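Local atomic coordinates of glucose-6-phosphate isomerase (Thermus thermophilus, PDB entry 1ZZG), a protein that probably catalyses the reversible isomerisation of glucose 6-phosphate to fructose 6-phosphate, a step shared by glycolysis and gluconeogenesis. Residues K215-A220 / L381-A386; M248-R253 / E348-A353. All blocks are in the same frame, centred on the assembly; numbering follows the deposited sequence.

Followed from the N terminus, the chain reaches helix 206-221 first, and there residues 215-220 open the long loop that contact 1 closes against residues 381-386 of helix 371-391. Contact 2 lies wholly within that span: residues 248-253, at the end of strand 244-249, meet residues 348-353 of helix 339-356 before the chain arrives at helix 371-391. The two closures are therefore nested, not crossed. Contact 1 joins helix to helix; contact 2 joins the end of a strand of the mixed sheet to a helix. Their centres lie 23 Å apart and their nearest atoms about 8 Å, so the two do not touch.

Contact 1 of 2, residues K215-A220 / L381-A386; sequences KANETA and LMWQTA
The indole of Trp-383 lies beneath the methyl group of Ala-220, whose CB sits over the six-membered ring as a CH-pi contact, 3.4 Å from its centroid. The methyl comes nearest at Trp-383 CD2, one of the two atoms at the ring fusion, 3.3 Å from Ala-220 CB. The axes of the two short segments run the same general way and approach to 10.1 Å. Ala-220 and Trp-383 form the closest pair of CA atoms, 6.9 Å apart.

While the methyl takes a face, Asn-217 takes the edge. Trp-383 NE1 donates to Asn-217 OD1 over 2.8 Å in a nearly straight bond (N-H...O 164°), and the acceptor lies in the indole plane. The amide itself stands almost upright to the ring, with planes 83° apart. Placing CG of Trp-383 anti to its own carbonyl carbon (chi1 -85°) carries the indole across to helix 206-221, where one face and the N-H edge are engaged together, which should restrict both tilt and rotation of the ring.

Asn-217 OD1 has a second donor in Gln-379 NE2, one turn earlier on helix 371-391, and its ND2 binds Met-44 O, fixing which way the amide is flipped. Trp-43 meets the indole edge-to-face. The arrangement is a buried helix-helix contact, combining a CH-pi contact with an indole N-H to amide hydrogen bond, and it joins helices 206-221 and 371-391 of the phosphoglucose isomerase fold.

Contact 2 of 2, residues M248-R253 / E348-A353; sequences MVYSER and EATYEA
A strand of the mixed sheet and a helix packed beside it meet here through Tyr-250, at the point where strand 244-249 gives way to a loop, and Thr-350, on helix 339-356. The phenol reaches Thr-350 with its oxygen: Tyr-250 OH lies 2.9 Å from Thr-350 OG1. The same Tyr-250 OH is 3.4 Å from the methyl carbon Thr-350 CG2. The ring atoms stay farther back, Tyr-250 CZ being 4.1 Å from Thr-350 OG1, and the two side chains run at a slant to each other. This is a slender contact, burying 96 Å² in all, made by the end of one long side chain against a short one, while the closest pair of CA atoms, those of Tyr-250 and Glu-348, are 10.0 Å apart.

Both hydroxyls have firmer partners outside the pair. Tyr-250 OH is hydrogen-bonded to Gln-292 OE1, and Thr-350 OG1 to Glu-346 O one turn back on its own helix, so each buried polar end is satisfied. Thr-350 holds OG1 beside its backbone N (chi1 -63°), within reach of that carbonyl. The phenol also packs on Leu-343 and Ala-347 of helix 339-356 and on Leu-310 of strand 306-313.

Tyr-250 is the centre of an inverse gamma turn, whose Ser-251 N to Val-249 O bond is weak at 3.1 Å. Just beyond it, Glu-102 of the second subunit accepts hydrogen bonds from Glu-252 N and Arg-253 N, placing the loop at the dimer interface. The arrangement, with a helix lying against a largely parallel sheet, is consistent with the alpha-beta sandwich of SIS domains, as in phosphoglucose isomerases.

Contact 1 of 2, residues K215-A220 / L381-A386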
# COMPACT_ATOMS: atom_id res chain seq x y z
N LYS A 215 24.77 -7.46 11.39
CA LYS A 215 24.65 -6.84 12.71
C LYS A 215 23.41 -7.40 13.41
O LYS A 215 23.45 -7.69 14.60
CB LYS A 215 24.53 -5.32 12.58
CG LYS A 215 25.73 -4.66 11.91
CD LYS A 215 27.03 -4.93 12.67
CE LYS A 215 27.01 -4.30 14.06
NZ LYS A 215 28.28 -4.55 14.81
N ALA A 216 22.31 -7.53 12.67
CA ALA A 216 21.07 -8.07 13.22
C ALA A 216 21.33 -9.49 13.71
O ALA A 216 20.86 -9.88 14.79
CB ALA A 216 19.98 -8.06 12.16
N ASN A 217 22.07 -10.28 12.93
CA ASN A 217 22.39 -11.65 13.35
C ASN A 217 23.09 -11.60 14.71
O ASN A 217 22.84 -12.44 15.57
CB ASN A 217 23.31 -12.34 12.34
CG ASN A 217 22.57 -12.83 11.11
OD1 ASN A 217 21.33 -12.81 11.05
ND2 ASN A 217 23.32 -13.29 10.12
N GLU A 218 23.97 -10.63 14.89
CA GLU A 218 24.68 -10.49 16.15
C GLU A 218 23.71 -10.24 17.29
O GLU A 218 23.79 -10.89 18.34
CB GLU A 218 25.68 -9.34 16.06
CG GLU A 218 26.95 -9.68 15.31
CD GLU A 218 27.82 -8.46 15.06
OE1 GLU A 218 27.80 -7.53 15.89
OE2 GLU A 218 28.52 -8.44 14.03
N THR A 219 22.78 -9.31 17.09
CA THR A 219 21.81 -9.00 18.12
C THR A 219 20.95 -10.22 18.44
O THR A 219 20.57 -10.44 19.58
CB THR A 219 20.88 -7.81 17.70
OG1 THR A 219 20.04 -8.20 16.61
CG2 THR A 219 21.72 -6.62 17.28
N ALA A 220 20.67 -11.04 17.43
CA ALA A 220 19.86 -12.23 17.65
C ALA A 220 20.54 -13.22 18.58
O ALA A 220 19.88 -14.00 19.27
CB ALA A 220 19.55 -12.91 16.31
N LEU A 381 13.61 -8.11 11.75
CA LEU A 381 12.22 -8.53 11.70
C LEU A 381 12.07 -10.00 11.34
O LEU A 381 11.16 -10.67 11.82
CB LEU A 381 11.44 -7.65 10.71
CG LEU A 381 11.33 -6.21 11.22
CD1 LEU A 381 10.81 -5.30 10.12
CD2 LEU A 381 10.41 -6.17 12.44
N MET A 382 12.97 -10.51 10.50
CA MET A 382 12.90 -11.92 10.15
C MET A 382 13.20 -12.75 11.40
O MET A 382 12.55 -13.77 11.63
CB MET A 382 13.87 -12.24 9.01
CG MET A 382 13.36 -11.71 7.66
SD MET A 382 14.35 -12.18 6.21
CE MET A 382 15.46 -10.77 6.08
N TRP A 383 14.16 -12.30 12.22
CA TRP A 383 14.48 -13.02 13.45
C TRP A 383 13.29 -12.93 14.40
O TRP A 383 12.89 -13.92 15.01
CB TRP A 383 15.71 -12.41 14.14
CG TRP A 383 17.00 -12.92 13.63
CD1 TRP A 383 17.85 -12.29 12.77
CD2 TRP A 383 17.62 -14.17 13.97
NE1 TRP A 383 18.97 -13.07 12.55
CE2 TRP A 383 18.86 -14.22 13.28
CE3 TRP A 383 17.26 -15.25 14.79
CZ2 TRP A 383 19.73 -15.31 13.38
CZ3 TRP A 383 18.13 -16.33 14.90
CH2 TRP A 383 19.35 -16.35 14.19
N GLN A 384 12.75 -11.72 14.54
CA GLN A 384 11.59 -11.50 15.40
C GLN A 384 10.51 -12.50 15.03
O GLN A 384 9.94 -13.16 15.89
CB GLN A 384 11.05 -10.08 15.19
CG GLN A 384 9.64 -9.86 15.72
CD GLN A 384 9.14 -8.46 15.41
OE1 GLN A 384 9.67 -7.48 15.92
NE2 GLN A 384 8.11 -8.37 14.57
N THR A 385 10.24 -12.60 13.74
CA THR A 385 9.23 -13.51 13.23
C THR A 385 9.56 -14.98 13.51
O THR A 385 8.68 -15.75 13.92
CB THR A 385 9.02 -13.30 11.72
OG1 THR A 385 8.66 -11.93 11.48
CG2 THR A 385 7.93 -14.21 11.20
N ALA A 386 10.81 -15.37 13.30
CA ALA A 386 11.20 -16.76 13.56
C ALA A 386 11.06 -17.08 15.06
O ALA A 386 10.59 -18.15 15.42
CB ALA A 386 12.64 -17.01 13.09

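Contact 2 of 2, residues M248-R253 / E348-A353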
# COMPACT_ATOMS: atom_id res chain seq x y z
N MET A 248 4.03 0.95 11.16
CA MET A 248 4.05 2.28 10.55
C MET A 248 5.45 2.86 10.35
O MET A 248 6.19 3.06 11.31
CB MET A 248 3.20 3.22 11.42
CG MET A 248 2.97 4.61 10.87
SD MET A 248 1.80 5.48 11.95
CE MET A 248 1.65 7.05 11.11
N VAL A 249 5.79 3.15 9.10
CA VAL A 249 7.11 3.69 8.78
C VAL A 249 7.09 5.16 8.38
O VAL A 249 6.39 5.54 7.45
CB VAL A 249 7.76 2.88 7.64
CG1 VAL A 249 9.17 3.39 7.37
CG2 VAL A 249 7.80 1.41 8.01
N TYR A 250 7.88 5.97 9.08
CA TYR A 250 7.97 7.40 8.78
C TYR A 250 9.04 7.70 7.75
O TYR A 250 10.09 8.26 8.08
CB TYR A 250 8.24 8.20 10.06
CG TYR A 250 6.96 8.63 10.73
CD1 TYR A 250 6.19 7.72 11.45
CD2 TYR A 250 6.48 9.93 10.56
CE1 TYR A 250 4.96 8.09 11.98
CE2 TYR A 250 5.24 10.31 11.09
CZ TYR A 250 4.49 9.39 11.79
OH TYR A 250 3.26 9.76 12.29
N SER A 251 8.75 7.33 6.51
CA SER A 251 9.66 7.54 5.39
C SER A 251 8.92 7.25 4.10
O SER A 251 8.04 6.38 4.07
CB SER A 251 10.87 6.60 5.50
OG SER A 251 11.70 6.70 4.35
N GLU A 252 9.24 7.98 3.05
CA GLU A 252 8.61 7.75 1.76
C GLU A 252 9.53 6.80 0.97
O GLU A 252 9.06 5.96 0.19
CB GLU A 252 8.41 9.07 1.00
CG GLU A 252 7.80 8.92 -0.39
CD GLU A 252 6.36 8.39 -0.40
OE1 GLU A 252 5.71 8.32 0.67
OE2 GLU A 252 5.87 8.03 -1.49
N ARG A 253 10.83 6.93 1.17
CA ARG A 253 11.79 6.06 0.49
C ARG A 253 11.49 4.60 0.86
O ARG A 253 11.68 3.69 0.04
CB ARG A 253 13.22 6.41 0.90
CG ARG A 253 13.67 7.80 0.45
CD ARG A 253 15.03 8.12 1.04
NE ARG A 253 16.02 7.13 0.61
CZ ARG A 253 17.16 6.89 1.25
NH1 ARG A 253 17.46 7.57 2.35
NH2 ARG A 253 18.00 5.97 0.78
N GLU A 348 7.58 11.93 16.22
CA GLU A 348 7.62 11.97 17.68
C GLU A 348 6.24 12.36 18.21
O GLU A 348 5.75 11.76 19.17
CB GLU A 348 8.65 12.99 18.17
CG GLU A 348 10.12 12.65 17.87
CD GLU A 348 10.64 11.44 18.63
OE1 GLU A 348 10.04 11.07 19.67
OE2 GLU A 348 11.66 10.87 18.20
N ALA A 349 5.64 13.36 17.58
CA ALA A 349 4.33 13.85 17.97
C ALA A 349 3.26 12.76 17.90
O ALA A 349 2.48 12.59 18.83
CB ALA A 349 3.93 15.03 17.08
N THR A 350 3.24 12.02 16.79
CA THR A 350 2.26 10.96 16.62
C THR A 350 2.51 9.80 17.59
O THR A 350 1.56 9.22 18.13
CB THR A 350 2.28 10.42 15.18
OG1 THR A 350 1.91 11.46 14.28
CG2 THR A 350 1.31 9.25 15.04
N TYR A 351 3.78 9.48 17.80
CA TYR A 351 4.17 8.42 18.72
C TYR A 351 3.56 8.74 20.08
O TYR A 351 2.92 7.89 20.71
CB TYR A 351 5.70 8.35 18.79
CG TYR A 351 6.28 7.30 19.71
CD1 TYR A 351 5.60 6.09 19.96
CD2 TYR A 351 7.52 7.49 20.32
CE1 TYR A 351 6.16 5.11 20.79
CE2 TYR A 351 8.08 6.52 21.15
CZ TYR A 351 7.40 5.34 21.38
OH TYR A 351 7.96 4.39 22.19
N GLU A 352 3.73 9.98 20.52
CA GLU A 352 3.19 10.43 21.80
C GLU A 352 1.66 10.47 21.79
O GLU A 352 1.02 10.09 22.77
CB GLU A 352 3.74 11.82 22.16
CG GLU A 352 3.42 12.24 23.59
CD GLU A 352 3.80 13.68 23.88
OE1 GLU A 352 4.86 14.13 23.40
OE2 GLU A 352 3.04 14.35 24.61
N ALA A 353 1.07 10.94 20.69
CA ALA A 353 -0.39 11.03 20.61
C ALA A 353 -1.02 9.65 20.70
O ALA A 353 -2.04 9.46 21.37
CB ALA A 353 -0.81 11.72 19.30